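Ubiquitin-conjugating enzyme (Plasmodium falciparum 3D7, PDB 2H2Y) probably serves as an E2 enzyme that carries ubiquitin toward its targets, the crystallised piece being the ubiquitin-conjugating core of a longer protein that probably carries a transmembrane helix. Local coordinates at residues I38-D43 with W52-V57; K70-F75 with I85-Q90; H95-S100 with I127-S132. All blocks are in the same frame, centred on the assembly; numbering follows the deposited sequence.

Contact 1 of 3, residues I38-D43 with W52-V57; sequences INCTID and WIVQYV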
# COMPACT_ATOMS: atom_id res chain seq x y z
N ILE A 38 -6.64 -8.55 -1.65
CA ILE A 38 -6.66 -9.54 -2.73
C ILE A 38 -5.55 -9.36 -3.77
O ILE A 38 -5.22 -8.24 -4.17
CB ILE A 38 -8.04 -9.55 -3.43
CG1 ILE A 38 -8.19 -10.82 -4.27
CG2 ILE A 38 -8.20 -8.32 -4.29
CD1 ILE A 38 -8.17 -12.10 -3.46
N ASN A 39 -4.94 -10.47 -4.18
CA ASN A 39 -3.86 -10.47 -5.17
C ASN A 39 -2.65 -9.56 -4.96
O ASN A 39 -2.03 -9.13 -5.93
CB ASN A 39 -4.44 -10.22 -6.55
CG ASN A 39 -5.32 -11.36 -7.02
OD1 ASN A 39 -6.06 -11.94 -6.22
ND2 ASN A 39 -5.25 -11.68 -8.30
N CYS A 40 -2.31 -9.26 -3.71
CA CYS A 40 -1.14 -8.43 -3.43
C CYS A 40 -0.13 -9.21 -2.60
O CYS A 40 -0.49 -10.12 -1.87
CB CYS A 40 -1.53 -7.18 -2.63
SG CYS A 40 -2.75 -6.16 -3.40
N THR A 41 1.13 -8.85 -2.73
CA THR A 41 2.20 -9.46 -1.96
C THR A 41 2.93 -8.24 -1.41
O THR A 41 2.52 -7.11 -1.67
CB THR A 41 3.17 -10.29 -2.84
OG1 THR A 41 3.57 -9.51 -3.97
CG2 THR A 41 2.49 -11.57 -3.29
N ILE A 42 3.99 -8.44 -0.64
CA ILE A 42 4.68 -7.28 -0.10
C ILE A 42 6.16 -7.48 0.16
O ILE A 42 6.66 -8.60 0.15
CB ILE A 42 4.01 -6.82 1.21
CG1 ILE A 42 4.50 -5.42 1.59
CG2 ILE A 42 4.32 -7.80 2.32
CD1 ILE A 42 3.81 -4.81 2.78
N ASP A 43 6.86 -6.38 0.38
CA ASP A 43 8.27 -6.43 0.68
C ASP A 43 8.72 -5.07 1.12
O ASP A 43 8.59 -4.10 0.38
CB ASP A 43 9.07 -6.86 -0.54
CG ASP A 43 10.55 -6.98 -0.24
OD1 ASP A 43 10.88 -7.43 0.88
OD2 ASP A 43 11.37 -6.61 -1.11
N TRP A 52 7.67 0.74 1.83
CA TRP A 52 7.07 -0.53 1.42
C TRP A 52 6.80 -0.51 -0.09
O TRP A 52 6.61 0.55 -0.69
CB TRP A 52 5.73 -0.78 2.09
CG TRP A 52 5.69 -0.85 3.58
CD1 TRP A 52 6.71 -0.57 4.45
CD2 TRP A 52 4.54 -1.13 4.38
NE1 TRP A 52 6.25 -0.66 5.74
CE2 TRP A 52 4.93 -1.00 5.73
CE3 TRP A 52 3.21 -1.48 4.08
CZ2 TRP A 52 4.03 -1.21 6.79
CZ3 TRP A 52 2.32 -1.68 5.13
CH2 TRP A 52 2.74 -1.54 6.47
N ILE A 53 6.77 -1.69 -0.68
CA ILE A 53 6.46 -1.84 -2.09
C ILE A 53 5.54 -3.03 -2.22
O ILE A 53 5.96 -4.17 -2.01
CB ILE A 53 7.71 -2.06 -2.96
CG1 ILE A 53 8.46 -0.74 -3.12
CG2 ILE A 53 7.31 -2.59 -4.33
CD1 ILE A 53 9.67 -0.83 -4.04
N VAL A 54 4.29 -2.76 -2.55
CA VAL A 54 3.30 -3.80 -2.72
C VAL A 54 3.21 -4.11 -4.21
O VAL A 54 3.37 -3.22 -5.04
CB VAL A 54 1.93 -3.32 -2.20
CG1 VAL A 54 0.88 -4.41 -2.39
CG2 VAL A 54 2.03 -2.94 -0.74
N GLN A 55 2.99 -5.37 -4.56
CA GLN A 55 2.87 -5.70 -5.97
C GLN A 55 1.50 -6.32 -6.11
O GLN A 55 1.19 -7.30 -5.45
CB GLN A 55 3.95 -6.68 -6.41
CG GLN A 55 3.96 -6.92 -7.91
CD GLN A 55 4.96 -7.97 -8.36
OE1 GLN A 55 6.17 -7.80 -8.19
NE2 GLN A 55 4.47 -9.05 -8.95
N TYR A 56 0.69 -5.73 -6.99
CA TYR A 56 -0.67 -6.17 -7.24
C TYR A 56 -0.86 -6.79 -8.62
O TYR A 56 -0.64 -6.14 -9.63
CB TYR A 56 -1.62 -4.97 -7.10
CG TYR A 56 -2.99 -5.22 -7.67
CD1 TYR A 56 -3.78 -6.27 -7.20
CD2 TYR A 56 -3.49 -4.43 -8.70
CE1 TYR A 56 -5.02 -6.53 -7.75
CE2 TYR A 56 -4.74 -4.69 -9.26
CZ TYR A 56 -5.49 -5.75 -8.78
OH TYR A 56 -6.71 -6.05 -9.33
N VAL A 57 -1.27 -8.05 -8.66
CA VAL A 57 -1.49 -8.77 -9.91
C VAL A 57 -2.96 -8.66 -10.29
O VAL A 57 -3.82 -9.28 -9.65
CB VAL A 57 -1.12 -10.25 -9.77
CG1 VAL A 57 -1.43 -10.98 -11.06
CG2 VAL A 57 0.35 -10.39 -9.43
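Asn39 reaches over to Val57 with both its backbone and its side chain, closing one end of this antiparallel strand pair. The amide ND2 of Asn39 donates to Val57 O at 3.1 Å, with that oxygen close to the Asn39 amide plane, while Val57 N returns a bond of 3.0 Å to Asn39 O. The side-chain CG stands beside its own backbone N (chi1 -67°), which turns the amide toward Val57. Next along, Cys40 and Tyr56 form a non-hydrogen-bonded pair with both side chains on the same face. Cys40 SG approaches the Tyr56 ring obliquely, 3.9 Å from CD1, in a sulfur-aromatic contact, and Cys40 CB rests on Val54 CG1. On the other face Thr41 and Gln55 lie side by side and point the same way, their backbones joined by Thr41 N to Gln55 O (3.1 Å). Farther on, Ile42 sends CD1 slantwise to CE3 of the Trp52 indole at 3.6 Å.

The pair is the first hairpin of the four-stranded antiparallel E2 sheet, with strand 40-44 outermost and strand 51-57 bonded on to strand 68-74. The Leu59 backbone N-H donates to Tyr56 OH. Above the face of Cys40, Ile42, Val54 and Tyr56, helix 21-34 brings Phe32 against Ile42 and Val54, and helix 119-130 brings Ile127 against Cys40 and Tyr56.

Contact 2 of 3, residues K70-F75 with I85-Q90; sequences KIKIIF and IVYFLQ
Tyr87 brings its ring alongside the Lys72 chain because its CG sits between the backbone N and the carbonyl carbon (chi1 51°), and Lys72 meets it with an aliphatic chain that leaves opposite the backbone N and bends at chi3 (-71°). Side by side and pointing the same way, the two touch where Lys72 CD comes 3.4 Å from Tyr87 OH, the phenol also lying near Ile74 CG1. Leu89 comes in along another direction, slanting across Lys72 so that CD2 is 3.6 Å from Lys72 CB and also near CE. The lysine's methylenes thus touch both the phenol and the isobutyl group of Leu89. Near the end where the loop joins the strands, Ile74 and Ile85 meet CB to CB on this same face.

These strands form the antiparallel hairpin that completes the four-stranded E2 sheet, strand 85-88 being its outermost member at this end. Two hydrogen-bonded pairs, Lys72 with Tyr87 and Ile74 with Ile85, carry two bonds each. Lys72 N to Tyr87 O measures 2.8 Å, and Ile74 N to Ile85 O is 2.7 Å. Leu89 N continues the pairing to Lys70 O at 2.9 Å, coming in from above the carbonyl plane.

On the opposite face, Ile71, Ile73, Val86 and Phe88 are buried. Ile71 runs alongside Phe88, its CG1 and CD1 set obliquely against the CD1–CE1–CZ part of the ring, while its other branch, CG2, meets Val86 CG1 at 3.6 Å. Val86 CG2 lies 3.9 Å from Ile73 CG2. Helix 119-130 packs on part of this layer, Ile123 on Ile73 and Ile126 on Phe88, and Leu109 of a loop touches Val86.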
# COMPACT_ATOMS: atom_id res chain seq x y z
N LYS A 70 3.09 -2.32 -9.44
CA LYS A 70 3.68 -2.11 -8.12
C LYS A 70 3.20 -0.78 -7.55
O LYS A 70 3.03 0.19 -8.29
CB LYS A 70 5.20 -2.11 -8.19
CG LYS A 70 5.79 -3.47 -8.53
CD LYS A 70 7.30 -3.47 -8.38
CE LYS A 70 7.93 -4.71 -9.01
NZ LYS A 70 7.68 -4.79 -10.49
N ILE A 71 2.96 -0.76 -6.24
CA ILE A 71 2.50 0.43 -5.53
C ILE A 71 3.44 0.70 -4.36
O ILE A 71 3.52 -0.11 -3.44
CB ILE A 71 1.09 0.21 -4.95
CG1 ILE A 71 0.12 -0.20 -6.05
CG2 ILE A 71 0.62 1.48 -4.25
CD1 ILE A 71 -1.31 -0.41 -5.56
N LYS A 72 4.17 1.81 -4.40
CA LYS A 72 5.08 2.13 -3.31
C LYS A 72 4.39 2.94 -2.22
O LYS A 72 3.45 3.70 -2.49
CB LYS A 72 6.30 2.90 -3.82
CG LYS A 72 7.20 3.40 -2.70
CD LYS A 72 8.51 3.98 -3.21
CE LYS A 72 9.42 2.89 -3.75
NZ LYS A 72 10.80 3.41 -4.00
N ILE A 73 4.86 2.76 -0.99
CA ILE A 73 4.30 3.44 0.16
C ILE A 73 5.44 4.05 0.99
O ILE A 73 6.34 3.34 1.44
CB ILE A 73 3.51 2.45 1.05
CG1 ILE A 73 2.44 1.75 0.21
CG2 ILE A 73 2.90 3.18 2.22
CD1 ILE A 73 1.68 0.69 0.95
N ILE A 74 5.39 5.36 1.17
CA ILE A 74 6.40 6.06 1.95
C ILE A 74 5.71 6.64 3.17
O ILE A 74 4.80 7.46 3.04
CB ILE A 74 7.03 7.23 1.18
CG1 ILE A 74 7.74 6.73 -0.08
CG2 ILE A 74 8.02 7.96 2.07
CD1 ILE A 74 8.96 5.87 0.19
N PHE A 75 6.14 6.22 4.36
CA PHE A 75 5.57 6.71 5.60
C PHE A 75 6.40 7.89 6.06
O PHE A 75 7.56 7.73 6.44
CB PHE A 75 5.59 5.62 6.67
CG PHE A 75 4.68 4.46 6.38
CD1 PHE A 75 3.35 4.48 6.77
CD2 PHE A 75 5.16 3.33 5.71
CE1 PHE A 75 2.50 3.40 6.50
CE2 PHE A 75 4.33 2.25 5.44
CZ PHE A 75 3.00 2.28 5.84
N ILE A 85 2.60 8.45 1.85
CA ILE A 85 2.74 8.84 0.46
C ILE A 85 2.61 7.55 -0.35
O ILE A 85 3.50 6.69 -0.31
CB ILE A 85 4.11 9.52 0.21
CG1 ILE A 85 4.08 10.98 0.68
CG2 ILE A 85 4.45 9.50 -1.26
CD1 ILE A 85 3.96 11.15 2.16
N VAL A 86 1.51 7.41 -1.08
CA VAL A 86 1.26 6.20 -1.86
C VAL A 86 1.08 6.50 -3.35
O VAL A 86 0.37 7.43 -3.72
CB VAL A 86 -0.01 5.46 -1.33
CG1 VAL A 86 -0.33 4.25 -2.19
CG2 VAL A 86 0.21 5.03 0.11
N TYR A 87 1.71 5.68 -4.19
CA TYR A 87 1.63 5.85 -5.63
C TYR A 87 2.21 4.65 -6.35
O TYR A 87 2.97 3.88 -5.77
CB TYR A 87 2.40 7.10 -6.04
CG TYR A 87 3.80 7.14 -5.48
CD1 TYR A 87 4.85 6.49 -6.12
CD2 TYR A 87 4.07 7.81 -4.30
CE1 TYR A 87 6.14 6.50 -5.59
CE2 TYR A 87 5.35 7.83 -3.76
CZ TYR A 87 6.38 7.17 -4.41
OH TYR A 87 7.62 7.18 -3.84
N PHE A 88 1.85 4.50 -7.61
CA PHE A 88 2.32 3.40 -8.44
C PHE A 88 3.74 3.63 -8.93
O PHE A 88 4.16 4.77 -9.14
CB PHE A 88 1.40 3.23 -9.65
CG PHE A 88 0.07 2.61 -9.33
CD1 PHE A 88 -0.07 1.24 -9.26
CD2 PHE A 88 -1.06 3.41 -9.16
CE1 PHE A 88 -1.31 0.66 -9.03
CE2 PHE A 88 -2.31 2.85 -8.93
CZ PHE A 88 -2.44 1.47 -8.86
N LEU A 89 4.47 2.54 -9.12
CA LEU A 89 5.85 2.61 -9.58
C LEU A 89 5.95 2.36 -11.08
O LEU A 89 4.96 2.06 -11.74
CB LEU A 89 6.70 1.57 -8.87
CG LEU A 89 6.97 1.79 -7.39
CD1 LEU A 89 7.96 0.74 -6.91
CD2 LEU A 89 7.55 3.17 -7.19
N GLN A 90 7.18 2.49 -11.57
CA GLN A 90 7.54 2.29 -12.97
C GLN A 90 6.58 1.37 -13.71
O GLN A 90 6.57 0.16 -13.50
CB GLN A 90 8.97 1.75 -13.04
CG GLN A 90 9.43 1.18 -14.39
CD GLN A 90 9.50 2.22 -15.50
OE1 GLN A 90 10.27 2.06 -16.45
NE2 GLN A 90 8.69 3.26 -15.40

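Contact 3 of 3, residues H95-S100 with I127-S132; sequences HTHVYS and ISMLSS
His95 lays its imidazole against the last turn of the helix that carries Met129 and Leu130. Its CG is opposite the backbone N (chi1 177°), which swings the ring outward to the helix end, and NE2 comes to 3.0 Å from Met129 O. The Met129 methyl CE lies over one face of this ring, 4.3 Å from the centroid, as a CH-pi contact. Leu130 adds CD2 beside His95 CB and CG.

Within the segment, His95 ND1 accepts from His97 N at 2.8 Å. That bond helps fix the rotation of the imidazole, and it works together with a type I turn from His95 to Val98, in which Val98 N bonds to His95 O. His97 then meets the methionine from a different direction. Its CB is 3.9 Å from Met129 SD, and Met129 CG lies off the edge of its ring, near the ring plane. Val98 ends the contact by placing CG2 3.9 Å from Met129 CE. The thioether, bent at chi3 (82°), lies across the side chains of His95, His97 and Val98 and touches each.

The sequence His95-Thr96-His97 probably corresponds to the His-Pro-Asn motif of E2 enzymes, which precedes the active-site cysteine. Consistent with this, His97 shares a backbone hydrogen bond with Cys105, a residue seen in an interchain disulfide. The turn follows strand 85-88 and packs on the C-terminal end of helix 119-130. Val98 and Leu130 both touch Phe88 of that strand, and Leu130 also reaches Tyr56 of strand 51-57.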
# COMPACT_ATOMS: atom_id res chain seq x y z
N HIS A 95 -5.34 4.25 -16.05
CA HIS A 95 -6.67 4.36 -15.46
C HIS A 95 -7.07 5.82 -15.28
O HIS A 95 -6.23 6.71 -15.08
CB HIS A 95 -6.70 3.64 -14.10
CG HIS A 95 -8.01 3.75 -13.38
ND1 HIS A 95 -8.38 4.88 -12.67
CD2 HIS A 95 -9.06 2.90 -13.30
CE1 HIS A 95 -9.59 4.71 -12.18
NE2 HIS A 95 -10.03 3.52 -12.55
N THR A 96 -8.38 6.06 -15.35
CA THR A 96 -8.98 7.38 -15.19
C THR A 96 -8.28 8.23 -14.13
O THR A 96 -7.85 9.35 -14.41
CB THR A 96 -10.46 7.24 -14.80
OG1 THR A 96 -11.15 6.50 -15.82
CG2 THR A 96 -11.11 8.60 -14.63
N HIS A 97 -8.17 7.70 -12.91
CA HIS A 97 -7.56 8.42 -11.81
C HIS A 97 -6.05 8.25 -11.61
O HIS A 97 -5.50 8.77 -10.64
CB HIS A 97 -8.26 8.07 -10.50
CG HIS A 97 -9.71 8.43 -10.46
ND1 HIS A 97 -10.16 9.73 -10.63
CD2 HIS A 97 -10.82 7.68 -10.26
CE1 HIS A 97 -11.48 9.75 -10.53
NE2 HIS A 97 -11.90 8.52 -10.30
N VAL A 98 -5.38 7.53 -12.50
CA VAL A 98 -3.94 7.37 -12.36
C VAL A 98 -3.18 8.17 -13.42
O VAL A 98 -3.59 8.23 -14.58
CB VAL A 98 -3.52 5.88 -12.44
CG1 VAL A 98 -2.04 5.74 -12.12
CG2 VAL A 98 -4.34 5.06 -11.46
N TYR A 99 -2.08 8.78 -13.01
CA TYR A 99 -1.27 9.61 -13.90
C TYR A 99 0.05 8.96 -14.31
O TYR A 99 0.50 7.99 -13.70
CB TYR A 99 -1.03 10.96 -13.23
CG TYR A 99 -2.34 11.66 -12.90
CD1 TYR A 99 -3.18 12.11 -13.91
CD2 TYR A 99 -2.78 11.77 -11.58
CE1 TYR A 99 -4.43 12.65 -13.63
CE2 TYR A 99 -4.03 12.31 -11.28
CZ TYR A 99 -4.86 12.74 -12.31
OH TYR A 99 -6.11 13.25 -12.03
N SER A 100 0.65 9.50 -15.36
CA SER A 100 1.91 9.00 -15.92
C SER A 100 3.00 8.77 -14.89
O SER A 100 3.71 7.77 -14.95
CB SER A 100 2.43 9.97 -16.98
OG SER A 100 1.38 10.46 -17.79
N ILE A 127 -7.32 -0.97 -5.17
CA ILE A 127 -7.63 -2.15 -5.99
C ILE A 127 -9.04 -2.12 -6.56
O ILE A 127 -9.27 -2.53 -7.69
CB ILE A 127 -7.50 -3.48 -5.22
CG1 ILE A 127 -6.17 -3.57 -4.48
CG2 ILE A 127 -7.62 -4.63 -6.19
CD1 ILE A 127 -5.01 -3.86 -5.36
N SER A 128 -10.00 -1.64 -5.77
CA SER A 128 -11.37 -1.60 -6.26
C SER A 128 -11.54 -0.44 -7.23
O SER A 128 -12.39 -0.47 -8.12
CB SER A 128 -12.39 -1.49 -5.11
OG SER A 128 -12.35 -0.21 -4.50
N MET A 129 -10.72 0.59 -7.06
CA MET A 129 -10.78 1.74 -7.96
C MET A 129 -10.39 1.26 -9.35
O MET A 129 -10.97 1.68 -10.35
CB MET A 129 -9.83 2.83 -7.52
CG MET A 129 -9.77 4.00 -8.45
SD MET A 129 -8.35 4.99 -8.09
CE MET A 129 -7.12 4.07 -8.97
N LEU A 130 -9.38 0.38 -9.40
CA LEU A 130 -8.92 -0.17 -10.66
C LEU A 130 -10.00 -1.02 -11.30
O LEU A 130 -10.11 -1.09 -12.52
CB LEU A 130 -7.64 -1.00 -10.46
CG LEU A 130 -6.36 -0.20 -10.15
CD1 LEU A 130 -5.19 -1.15 -9.94
CD2 LEU A 130 -6.07 0.75 -11.29
N SER A 131 -10.82 -1.68 -10.48
CA SER A 131 -11.90 -2.49 -11.01
C SER A 131 -13.07 -1.56 -11.33
O SER A 131 -13.82 -1.15 -10.43
CB SER A 131 -12.32 -3.55 -10.00
OG SER A 131 -11.22 -4.35 -9.64
N SER A 132 -13.22 -1.21 -12.60
CA SER A 132 -14.28 -0.32 -13.07
C SER A 132 -13.97 0.18 -14.48
O SER A 132 -12.80 0.34 -14.85
CB SER A 132 -14.45 0.86 -12.11

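Contacts 1 and 2 are successive hairpins of one sheet, with centres about 11 Å apart. Their inner strands are neighbours, joined by probable hydrogen bonds such as Val54 O to Ile71 N at 2.8 Å, and Trp52 packs on Phe75 edge-to-face. Contact 3 lies about 16 Å from contact 1 and about 14 Å from contact 2, centre to centre. It meets contact 1 through the end of helix 119-130, and contact 2 through that end and the loop, Val98 CG1 lying 3.9 Å from Phe88 CD2. Leu130 is shared: its CD1 is 3.6 Å from Tyr56 CE2 and 3.9 Å from Phe88 CZ. Contact 3, nearest in sequence to Cys105, probably borders the active site.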